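PDB 4WT7: ABC transporter substrate binding protein (Ribose) from Agrobacterium vitis S4, which probably binds sugars or sugar alcohols for uptake by an ABC transporter, and holds D-allitol in this crystal. Local coordinates for residues Ser126-Thr131 with Arg297-Pro302; Leu141-Val146 with Val175-Tyr180; Val156-Phe161 with Pro189-Val194. All coordinates share one frame; numbering follows the deposited sequence.

Interaction 1 of 3, residues Ser126-Thr131 with Arg297-Pro302; sequences SLNNST and RESYVP
Asn128 and Ser299 meet through side chains: ND2 of Asn128 donates to OG of Ser299 at 2.8 Å, with the hydroxyl lying close to the plane of the amide. The same ND2 also donates to the carbonyl of Pro296, and OD1 of Asn128 accepts from Asn285, so both ends of the amide are held and its flip state is well defined. On the other face of the strands Asn129 ND2 donates to Glu298 OE2 at 3.0 Å. The two side chains run side by side, with CG of Asn129 anti to its backbone N (chi1 178°), yet the amide reaches the oxygen from above, 60° out of the carboxylate plane. The other carboxylate oxygen, Glu298 OE1, takes the hydroxyl of Tyr300 on its anti lone pair, with 2.6 Å between OE1 and OH. Two separate donors therefore fix the rotation of this carboxylate.

Strands 129-131 and 298-300 pair in parallel, with Asn129 opposite Glu298, Ser130 opposite Ser299 and Thr131 opposite Tyr300; their axes stand 20° apart, and 298-300 is an outermost strand of a parallel sheet of the periplasmic binding protein fold. Asn129 N bonds Arg297 O and Ser299 N bonds Asn129 O, each at 2.9 Å, whereas Val301 N reaches Thr131 O at 3.2 Å. At this widening end CG2 of Thr131 touches CE1 of the Tyr300 ring at 3.6 Å. At the opposite end Arg297 folds back, its chain bent twice, and lays one guanidinium face over Ser126 O, while NH1 bonds Ser124 O. Water 1 donates to the carbonyls of both Ser126 and Arg297. Farther out, Gln281 of helix 275-290 bonds Ser130 OG, and Asp120, which lines the allitol pocket, holds the hydroxyl of Thr131.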
loop_
_atom_site.group_PDB
_atom_site.type_symbol
_atom_site.label_atom_id
_atom_site.label_comp_id
_atom_site.label_asym_id
_atom_site.label_seq_id
_atom_site.Cartn_x
_atom_site.Cartn_y
_atom_site.Cartn_z
ATOM N N SER A 126 -13.718 -3.273 -11.809
ATOM C CA SER A 126 -12.882 -4.422 -11.636
ATOM C C SER A 126 -13.743 -5.621 -11.301
ATOM O O SER A 126 -14.670 -5.476 -10.524
ATOM C CB SER A 126 -11.901 -4.170 -10.502
ATOM O OG SER A 126 -11.067 -5.299 -10.315
ATOM N N LEU A 127 -13.420 -6.794 -11.859
ATOM C CA LEU A 127 -14.062 -8.069 -11.509
ATOM C C LEU A 127 -13.531 -8.642 -10.208
ATOM O O LEU A 127 -14.186 -9.460 -9.551
ATOM C CB LEU A 127 -13.809 -9.101 -12.609
ATOM C CG LEU A 127 -14.591 -8.692 -13.864
ATOM C CD1 LEU A 127 -14.079 -9.391 -15.106
ATOM C CD2 LEU A 127 -16.035 -8.977 -13.604
ATOM N N ASN A 128 -12.326 -8.236 -9.835
ATOM C CA ASN A 128 -11.753 -8.771 -8.633
ATOM C C ASN A 128 -10.553 -7.937 -8.191
ATOM O O ASN A 128 -9.662 -7.646 -8.987
ATOM C CB ASN A 128 -11.359 -10.233 -8.899
ATOM C CG ASN A 128 -10.505 -10.821 -7.801
ATOM O OD1 ASN A 128 -9.279 -10.923 -7.934
ATOM N ND2 ASN A 128 -11.132 -11.186 -6.711
ATOM N N ASN A 129 -10.591 -7.527 -6.934
ATOM C CA ASN A 129 -9.556 -6.661 -6.342
ATOM C C ASN A 129 -8.820 -7.519 -5.327
ATOM O O ASN A 129 -9.426 -7.980 -4.334
ATOM C CB ASN A 129 -10.211 -5.428 -5.667
ATOM C CG ASN A 129 -9.200 -4.506 -4.988
ATOM O OD1 ASN A 129 -7.990 -4.520 -5.311
ATOM N ND2 ASN A 129 -9.677 -3.730 -4.007
ATOM N N SER A 130 -7.557 -7.826 -5.643
ATOM C CA SER A 130 -6.640 -8.468 -4.703
ATOM C C SER A 130 -6.017 -7.401 -3.807
ATOM O O SER A 130 -5.404 -6.457 -4.284
ATOM C CB SER A 130 -5.532 -9.244 -5.433
ATOM O OG SER A 130 -6.051 -10.304 -6.205
ATOM N N THR A 131 -6.182 -7.561 -2.500
ATOM C CA THR A 131 -5.867 -6.504 -1.580
ATOM C C THR A 131 -5.806 -7.132 -0.202
ATOM O O THR A 131 -6.429 -8.172 0.015
ATOM C CB THR A 131 -6.955 -5.387 -1.651
ATOM O OG1 THR A 131 -6.544 -4.242 -0.912
ATOM C CG2 THR A 131 -8.304 -5.861 -1.075
ATOM N N ARG A 297 -15.729 -10.371 -5.601
ATOM C CA ARG A 297 -15.310 -9.011 -5.942
ATOM C C ARG A 297 -13.967 -8.658 -5.307
ATOM O O ARG A 297 -13.214 -7.880 -5.854
ATOM C CB ARG A 297 -16.326 -7.981 -5.447
ATOM C CG ARG A 297 -17.751 -8.179 -5.972
ATOM C CD ARG A 297 -17.850 -7.852 -7.449
ATOM N NE ARG A 297 -17.583 -6.439 -7.699
ATOM C CZ ARG A 297 -17.461 -5.901 -8.907
ATOM N NH1 ARG A 297 -17.176 -4.604 -9.042
ATOM N NH2 ARG A 297 -17.625 -6.651 -9.986
ATOM N N GLU A 298 -13.680 -9.189 -4.126
ATOM C CA GLU A 298 -12.361 -8.905 -3.528
ATOM C C GLU A 298 -11.796 -10.225 -3.041
ATOM O O GLU A 298 -12.568 -11.130 -2.724
ATOM C CB GLU A 298 -12.473 -7.875 -2.391
ATOM C CG GLU A 298 -13.184 -6.547 -2.791
ATOM C CD GLU A 298 -12.563 -5.291 -2.159
ATOM O OE1 GLU A 298 -12.225 -5.291 -0.940
ATOM O OE2 GLU A 298 -12.413 -4.280 -2.890
ATOM N N SER A 299 -10.464 -10.325 -3.010
ATOM C CA SER A 299 -9.742 -11.497 -2.517
ATOM C C SER A 299 -8.670 -10.998 -1.553
ATOM O O SER A 299 -7.761 -10.281 -1.962
ATOM C CB SER A 299 -9.118 -12.256 -3.689
ATOM O OG SER A 299 -10.163 -12.714 -4.545
ATOM N N TYR A 300 -8.787 -11.348 -0.276
ATOM C CA TYR A 300 -7.914 -10.780 0.747
ATOM C C TYR A 300 -6.753 -11.662 1.053
ATOM O O TYR A 300 -6.899 -12.859 1.240
ATOM C CB TYR A 300 -8.701 -10.480 2.030
ATOM C CG TYR A 300 -9.863 -9.529 1.763
ATOM C CD1 TYR A 300 -9.633 -8.218 1.398
ATOM C CD2 TYR A 300 -11.182 -9.957 1.860
ATOM C CE1 TYR A 300 -10.681 -7.354 1.137
ATOM C CE2 TYR A 300 -12.232 -9.108 1.605
ATOM C CZ TYR A 300 -11.983 -7.809 1.247
ATOM O OH TYR A 300 -13.009 -6.939 0.980
ATOM N N VAL A 301 -5.582 -11.059 1.084
ATOM C CA VAL A 301 -4.372 -11.766 1.445
ATOM C C VAL A 301 -3.970 -11.309 2.836
ATOM O O VAL A 301 -3.938 -10.099 3.100
ATOM C CB VAL A 301 -3.231 -11.446 0.505
ATOM C CG1 VAL A 301 -1.919 -12.038 1.081
ATOM C CG2 VAL A 301 -3.527 -11.995 -0.870
ATOM N N PRO A 302 -3.660 -12.266 3.728
ATOM C CA PRO A 302 -3.432 -11.879 5.110
ATOM C C PRO A 302 -2.263 -10.895 5.240
ATOM O O PRO A 302 -1.347 -10.895 4.416
ATOM C CB PRO A 302 -3.133 -13.215 5.801
ATOM C CG PRO A 302 -3.914 -14.233 4.972
ATOM C CD PRO A 302 -3.742 -13.727 3.558
HETATM O O HOH W 1 -13.964 -5.512 -7.710
#

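Interaction 2 of 3, residues Leu141-Val146 with Val175-Tyr180; sequences LALQLV and VNVIKY
Val177 sets its CB against CB of Ala142 at 3.5 Å, and this pair is the tight part of the contact. Both branches of the valine straddle the alanine methyl: CG1 and CG2 of Val177 each lie 3.7 Å from Ala142 CB. Because alanine ends at CB, the two helix backbones can come close here, with 6.2 Å between CA of Ala142 and CA of Val177. CG1 of Val177 stands anti to the backbone N (chi1 168°), which carries this one methyl on past the alanine toward its two larger neighbours on the facing helix.

Away from that centre the packing relaxes. On the exposed flank Leu143 starts out beside the contact but bends its end inward, so that CD2 meets Val177 CG1 at 3.8 Å, the two side chains crossing at about a right angle. One turn farther along, Val146 CG2 is 4.3 Å from the same CG1, a looser touch. Val146 CG2 also meets Ile178 CG2 at 4.0 Å. The first torsion of the isoleucine (chi1 76°) places CG1 between its backbone N and carbonyl carbon, leaving CG2 as the branch that faces the valine. No hydrogen bond joins the two segments; the contact is entirely apolar, a modest patch of 204 Å² in which Val177 has the largest share.

Helix 165-178 is the crossover helix of a beta-alpha-beta unit with parallel strands 153-158 and 184-186, and packs here beside helix 134-148, which precedes the unit. Ile178 continues inward onto Val184 and Ile186 of strand 184-186, while Val146 also touches Phe181. From helix 134-148, Leu141 and Leu145 pack onto strands 221-224 and 246-249, so both helices lie against the mixed sheet.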
loop_
_atom_site.group_PDB
_atom_site.type_symbol
_atom_site.label_atom_id
_atom_site.label_comp_id
_atom_site.label_asym_id
_atom_site.label_seq_id
_atom_site.Cartn_x
_atom_site.Cartn_y
_atom_site.Cartn_z
ATOM N N LEU A 141 -3.458 -1.246 13.321
ATOM C CA LEU A 141 -2.394 -0.265 13.456
ATOM C C LEU A 141 -2.845 0.844 14.438
ATOM O O LEU A 141 -2.140 1.190 15.401
ATOM C CB LEU A 141 -2.012 0.306 12.081
ATOM C CG LEU A 141 -0.853 1.289 12.020
ATOM C CD1 LEU A 141 0.365 0.573 12.542
ATOM C CD2 LEU A 141 -0.599 1.786 10.594
ATOM N N ALA A 142 -4.067 1.323 14.264
ATOM C CA ALA A 142 -4.552 2.416 15.078
ATOM C C ALA A 142 -4.630 2.008 16.553
ATOM O O ALA A 142 -4.266 2.772 17.438
ATOM C CB ALA A 142 -5.909 2.920 14.563
ATOM N N LEU A 143 -5.109 0.797 16.823
ATOM C CA LEU A 143 -5.236 0.345 18.203
ATOM C C LEU A 143 -3.849 0.210 18.838
ATOM O O LEU A 143 -3.656 0.510 20.017
ATOM C CB LEU A 143 -6.029 -0.966 18.285
ATOM C CG LEU A 143 -7.529 -0.791 18.010
ATOM C CD1 LEU A 143 -8.218 -2.143 17.763
ATOM C CD2 LEU A 143 -8.178 -0.090 19.177
ATOM N N GLN A 144 -2.890 -0.244 18.044
ATOM C CA GLN A 144 -1.523 -0.351 18.523
ATOM C C GLN A 144 -1.021 1.044 18.884
ATOM O O GLN A 144 -0.433 1.256 19.943
ATOM C CB GLN A 144 -0.626 -0.987 17.468
ATOM C CG GLN A 144 0.846 -1.078 17.911
ATOM C CD GLN A 144 1.124 -2.362 18.638
ATOM O OE1 GLN A 144 0.917 -3.435 18.086
ATOM N NE2 GLN A 144 1.576 -2.272 19.880
ATOM N N LEU A 145 -1.259 1.988 17.986
ATOM C CA LEU A 145 -0.821 3.358 18.172
ATOM C C LEU A 145 -1.397 3.901 19.483
ATOM O O LEU A 145 -0.661 4.394 20.338
ATOM C CB LEU A 145 -1.198 4.234 16.955
ATOM C CG LEU A 145 -0.709 5.704 17.010
ATOM C CD1 LEU A 145 -0.612 6.344 15.637
ATOM C CD2 LEU A 145 -1.634 6.547 17.851
ATOM N N VAL A 146 -2.715 3.783 19.650
ATOM C CA VAL A 146 -3.419 4.313 20.820
ATOM C C VAL A 146 -2.902 3.674 22.120
ATOM O O VAL A 146 -2.481 4.378 23.070
ATOM C CB VAL A 146 -4.960 4.132 20.675
ATOM C CG1 VAL A 146 -5.674 4.317 22.015
ATOM C CG2 VAL A 146 -5.516 5.116 19.644
ATOM N N VAL A 175 -9.028 7.260 11.803
ATOM C CA VAL A 175 -9.953 8.282 12.251
ATOM C C VAL A 175 -10.964 7.597 13.171
ATOM O O VAL A 175 -11.308 8.088 14.256
ATOM C CB VAL A 175 -10.680 8.960 11.092
ATOM C CG1 VAL A 175 -11.852 9.721 11.620
ATOM C CG2 VAL A 175 -9.726 9.852 10.320
ATOM N N ASN A 176 -11.421 6.437 12.753
ATOM C CA ASN A 176 -12.515 5.829 13.458
ATOM C C ASN A 176 -12.135 5.210 14.771
ATOM O O ASN A 176 -12.969 5.091 15.669
ATOM C CB ASN A 176 -13.185 4.788 12.620
ATOM C CG ASN A 176 -14.504 4.442 13.171
ATOM O OD1 ASN A 176 -15.414 5.279 13.173
ATOM N ND2 ASN A 176 -14.627 3.235 13.712
ATOM N N VAL A 177 -10.898 4.741 14.859
ATOM C CA VAL A 177 -10.426 4.214 16.106
ATOM C C VAL A 177 -10.274 5.374 17.100
ATOM O O VAL A 177 -10.812 5.300 18.193
ATOM C CB VAL A 177 -9.138 3.414 15.924
ATOM C CG1 VAL A 177 -8.502 3.117 17.253
ATOM C CG2 VAL A 177 -9.466 2.106 15.200
ATOM N N ILE A 178 -9.604 6.456 16.716
ATOM C CA ILE A 178 -9.328 7.518 17.698
ATOM C C ILE A 178 -10.573 8.335 18.066
ATOM O O ILE A 178 -10.620 8.996 19.111
ATOM C CB ILE A 178 -8.140 8.457 17.275
ATOM C CG1 ILE A 178 -8.547 9.458 16.193
ATOM C CG2 ILE A 178 -6.938 7.618 16.819
ATOM C CD1 ILE A 178 -7.379 10.290 15.668
ATOM N N LYS A 179 -11.583 8.322 17.208
ATOM C CA LYS A 179 -12.871 8.856 17.613
ATOM C C LYS A 179 -13.321 8.394 19.032
ATOM O O LYS A 179 -13.964 9.150 19.766
ATOM C CB LYS A 179 -13.910 8.483 16.572
ATOM C CG LYS A 179 -15.241 9.019 16.866
ATOM C CD LYS A 179 -16.118 9.042 15.646
ATOM C CE LYS A 179 -17.200 8.019 15.736
ATOM N NZ LYS A 179 -18.348 8.300 14.794
ATOM N N TYR A 180 -12.978 7.163 19.411
ATOM C CA TYR A 180 -13.384 6.581 20.690
ATOM C C TYR A 180 -12.290 6.629 21.775
ATOM O O TYR A 180 -12.410 5.958 22.810
ATOM C CB TYR A 180 -13.852 5.141 20.469
ATOM C CG TYR A 180 -15.064 5.117 19.584
ATOM C CD1 TYR A 180 -16.324 5.267 20.123
ATOM C CD2 TYR A 180 -14.940 5.043 18.197
ATOM C CE1 TYR A 180 -17.441 5.297 19.313
ATOM C CE2 TYR A 180 -16.064 5.083 17.368
ATOM C CZ TYR A 180 -17.309 5.225 17.938
ATOM O OH TYR A 180 -18.429 5.289 17.150
#

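Interaction 3 of 3, residues Val156-Phe161 with Pro189-Val194; sequences VVFNGF and PELRDV
Asp193 OD2 is gripped by two donors: water 3, at 2.6 Å, which also donates to Phe158 O, and NE1 of Trp226, a residue of the allitol pocket. The other oxygen, OD1, accepts from Gly160 N at 2.8 Å through a bent bond (133° at the hydrogen), on its syn side. CG of Asp193 lies between its backbone N and carbonyl carbon (chi1 34°), bringing OD1 to Gly160 N. Together these ties fix the carboxylate's rotation where the chain leaves strand 153-158.

Upstream, the backbones meet in a single bridge: Leu191 N bonds Val157 O at 2.8 Å, and Asn159 N bonds Leu191 O at 2.9 Å. Beside it Asn159 ND2 donates to Glu190 OE1, while Tyr171 holds Glu190 OE2. The apolar side belongs to Leu191, whose CD1 sits over one face of the Phe158 ring in a CH-pi contact, 4.1 Å from the centroid, and touches Val156 CG1 at 3.5 Å. Phe161 instead turns its ring edge to Asp193 OD2.

Residues 189-194 lie in the loop between strand 184-186 and helix 198-212 and pass along the end of strand 153-158, with Val156 and Phe158 against helix 198-212 and Val157 against helix 165-178.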
loop_
_atom_site.group_PDB
_atom_site.type_symbol
_atom_site.label_atom_id
_atom_site.label_comp_id
_atom_site.label_asym_id
_atom_site.label_seq_id
_atom_site.Cartn_x
_atom_site.Cartn_y
_atom_site.Cartn_z
ATOM N N VAL A 156 0.996 13.180 14.329
ATOM C CA VAL A 156 1.235 13.752 13.034
ATOM C C VAL A 156 0.851 12.675 12.027
ATOM O O VAL A 156 1.218 11.486 12.162
ATOM C CB VAL A 156 2.717 14.141 12.840
ATOM C CG1 VAL A 156 2.959 14.641 11.433
ATOM C CG2 VAL A 156 3.171 15.190 13.869
ATOM N N VAL A 157 0.100 13.075 11.021
ATOM C CA VAL A 157 -0.480 12.107 10.107
ATOM C C VAL A 157 -0.038 12.473 8.704
ATOM O O VAL A 157 -0.160 13.647 8.325
ATOM C CB VAL A 157 -2.034 12.159 10.159
ATOM C CG1 VAL A 157 -2.597 11.663 8.879
ATOM C CG2 VAL A 157 -2.596 11.382 11.351
ATOM N N PHE A 158 0.490 11.504 7.956
ATOM C CA PHE A 158 0.755 11.650 6.515
ATOM C C PHE A 158 -0.439 11.031 5.790
ATOM O O PHE A 158 -0.703 9.826 5.942
ATOM C CB PHE A 158 2.014 10.873 6.080
ATOM C CG PHE A 158 3.344 11.589 6.358
ATOM C CD1 PHE A 158 3.855 12.535 5.465
ATOM C CD2 PHE A 158 4.104 11.261 7.472
ATOM C CE1 PHE A 158 5.087 13.169 5.709
ATOM C CE2 PHE A 158 5.326 11.889 7.719
ATOM C CZ PHE A 158 5.824 12.826 6.828
ATOM N N ASN A 159 -1.150 11.837 5.003
ATOM C CA ASN A 159 -2.368 11.372 4.349
ATOM C C ASN A 159 -2.406 11.940 2.943
ATOM O O ASN A 159 -3.301 12.711 2.600
ATOM C CB ASN A 159 -3.587 11.783 5.188
ATOM C CG ASN A 159 -4.920 11.297 4.607
ATOM O OD1 ASN A 159 -5.003 10.269 3.918
ATOM N ND2 ASN A 159 -5.975 12.052 4.879
ATOM N N GLY A 160 -1.398 11.583 2.135
ATOM C CA GLY A 160 -1.238 12.147 0.802
ATOM C C GLY A 160 -1.718 11.233 -0.317
ATOM O O GLY A 160 -1.599 11.552 -1.495
ATOM N N PHE A 161 -2.234 10.069 0.041
ATOM C CA PHE A 161 -2.714 9.133 -0.972
ATOM C C PHE A 161 -4.133 8.646 -0.675
ATOM O O PHE A 161 -4.466 7.460 -0.885
ATOM C CB PHE A 161 -1.734 7.970 -1.129
ATOM C CG PHE A 161 -0.386 8.400 -1.690
ATOM C CD1 PHE A 161 0.619 8.846 -0.846
ATOM C CD2 PHE A 161 -0.157 8.400 -3.060
ATOM C CE1 PHE A 161 1.826 9.253 -1.352
ATOM C CE2 PHE A 161 1.050 8.808 -3.581
ATOM C CZ PHE A 161 2.049 9.251 -2.717
ATOM N N PRO A 189 -2.945 20.927 9.946
ATOM C CA PRO A 189 -2.420 20.529 8.651
ATOM C C PRO A 189 -1.916 19.085 8.762
ATOM O O PRO A 189 -0.880 18.866 9.347
ATOM C CB PRO A 189 -1.283 21.550 8.404
ATOM C CG PRO A 189 -1.478 22.629 9.463
ATOM C CD PRO A 189 -2.880 22.389 9.996
ATOM N N GLU A 190 -2.694 18.118 8.277
ATOM C CA GLU A 190 -2.174 16.780 8.027
ATOM C C GLU A 190 -1.075 17.002 7.012
ATOM O O GLU A 190 -1.119 17.976 6.261
ATOM C CB GLU A 190 -3.279 15.840 7.456
ATOM C CG GLU A 190 -4.320 15.450 8.497
ATOM C CD GLU A 190 -5.388 14.463 8.034
ATOM O OE1 GLU A 190 -5.530 14.191 6.816
ATOM O OE2 GLU A 190 -6.096 13.951 8.932
ATOM N N LEU A 191 -0.082 16.120 6.979
ATOM C CA LEU A 191 0.974 16.247 5.995
ATOM C C LEU A 191 0.630 15.453 4.753
ATOM O O LEU A 191 -0.133 14.494 4.805
ATOM C CB LEU A 191 2.296 15.747 6.569
ATOM C CG LEU A 191 2.726 16.428 7.862
ATOM C CD1 LEU A 191 4.067 15.899 8.350
ATOM C CD2 LEU A 191 2.770 17.965 7.685
ATOM N N ARG A 192 1.215 15.835 3.630
ATOM C CA ARG A 192 1.017 15.088 2.416
ATOM C C ARG A 192 2.327 14.445 1.994
ATOM O O ARG A 192 3.268 15.134 1.593
ATOM C CB ARG A 192 0.394 15.992 1.344
ATOM C CG ARG A 192 -1.128 16.256 1.604
ATOM C CD ARG A 192 -1.664 17.301 0.634
ATOM N NE ARG A 192 -0.896 18.533 0.781
ATOM C CZ ARG A 192 -0.803 19.492 -0.132
ATOM N NH1 ARG A 192 -1.457 19.390 -1.290
ATOM N NH2 ARG A 192 -0.053 20.560 0.130
ATOM N N ASP A 193 2.393 13.115 2.151
ATOM C CA ASP A 193 3.552 12.363 1.714
ATOM C C ASP A 193 3.545 12.366 0.221
ATOM O O ASP A 193 2.500 12.639 -0.408
ATOM C CB ASP A 193 3.608 10.897 2.261
ATOM C CG ASP A 193 2.227 10.239 2.415
ATOM O OD1 ASP A 193 1.248 10.942 2.743
ATOM O OD2 ASP A 193 2.132 8.988 2.249
ATOM N N VAL A 194 4.701 12.076 -0.364
ATOM C CA VAL A 194 4.811 12.114 -1.824
ATOM C C VAL A 194 5.505 10.900 -2.405
ATOM O O VAL A 194 6.211 10.176 -1.713
ATOM C CB VAL A 194 5.623 13.345 -2.302
ATOM C CG1 VAL A 194 4.799 14.619 -2.191
ATOM C CG2 VAL A 194 6.932 13.445 -1.530
HETATM O O HOH W 2 -0.696 15.915 11.134
HETATM O O HOH W 3 0.331 8.169 3.957
HETATM O O HOH W 4 0.878 12.589 -2.608
#

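In the fold
Interaction 1 belongs to the all-parallel sheet, interactions 2 and 3 to the mixed sheet and its helices, so the contacts sample both of the protein's sheets; interactions 1 and 3 lie on opposite sides of the chain's centre, their own centres about 26 Å apart. All three are partly buried, and interaction 2 is the most peripheral. Helix 165-178, which supplies one side of interaction 2, also packs against Val157 and Asn159 of interaction 3, the two centres being about 17 Å apart. Their chemistry follows position: helix against helix is purely apolar, whereas both strand contacts combine backbone bonds with side-chain amides meeting carboxylates. Thr131 and Phe161 bring interactions 1 and 3 near the bound allitol.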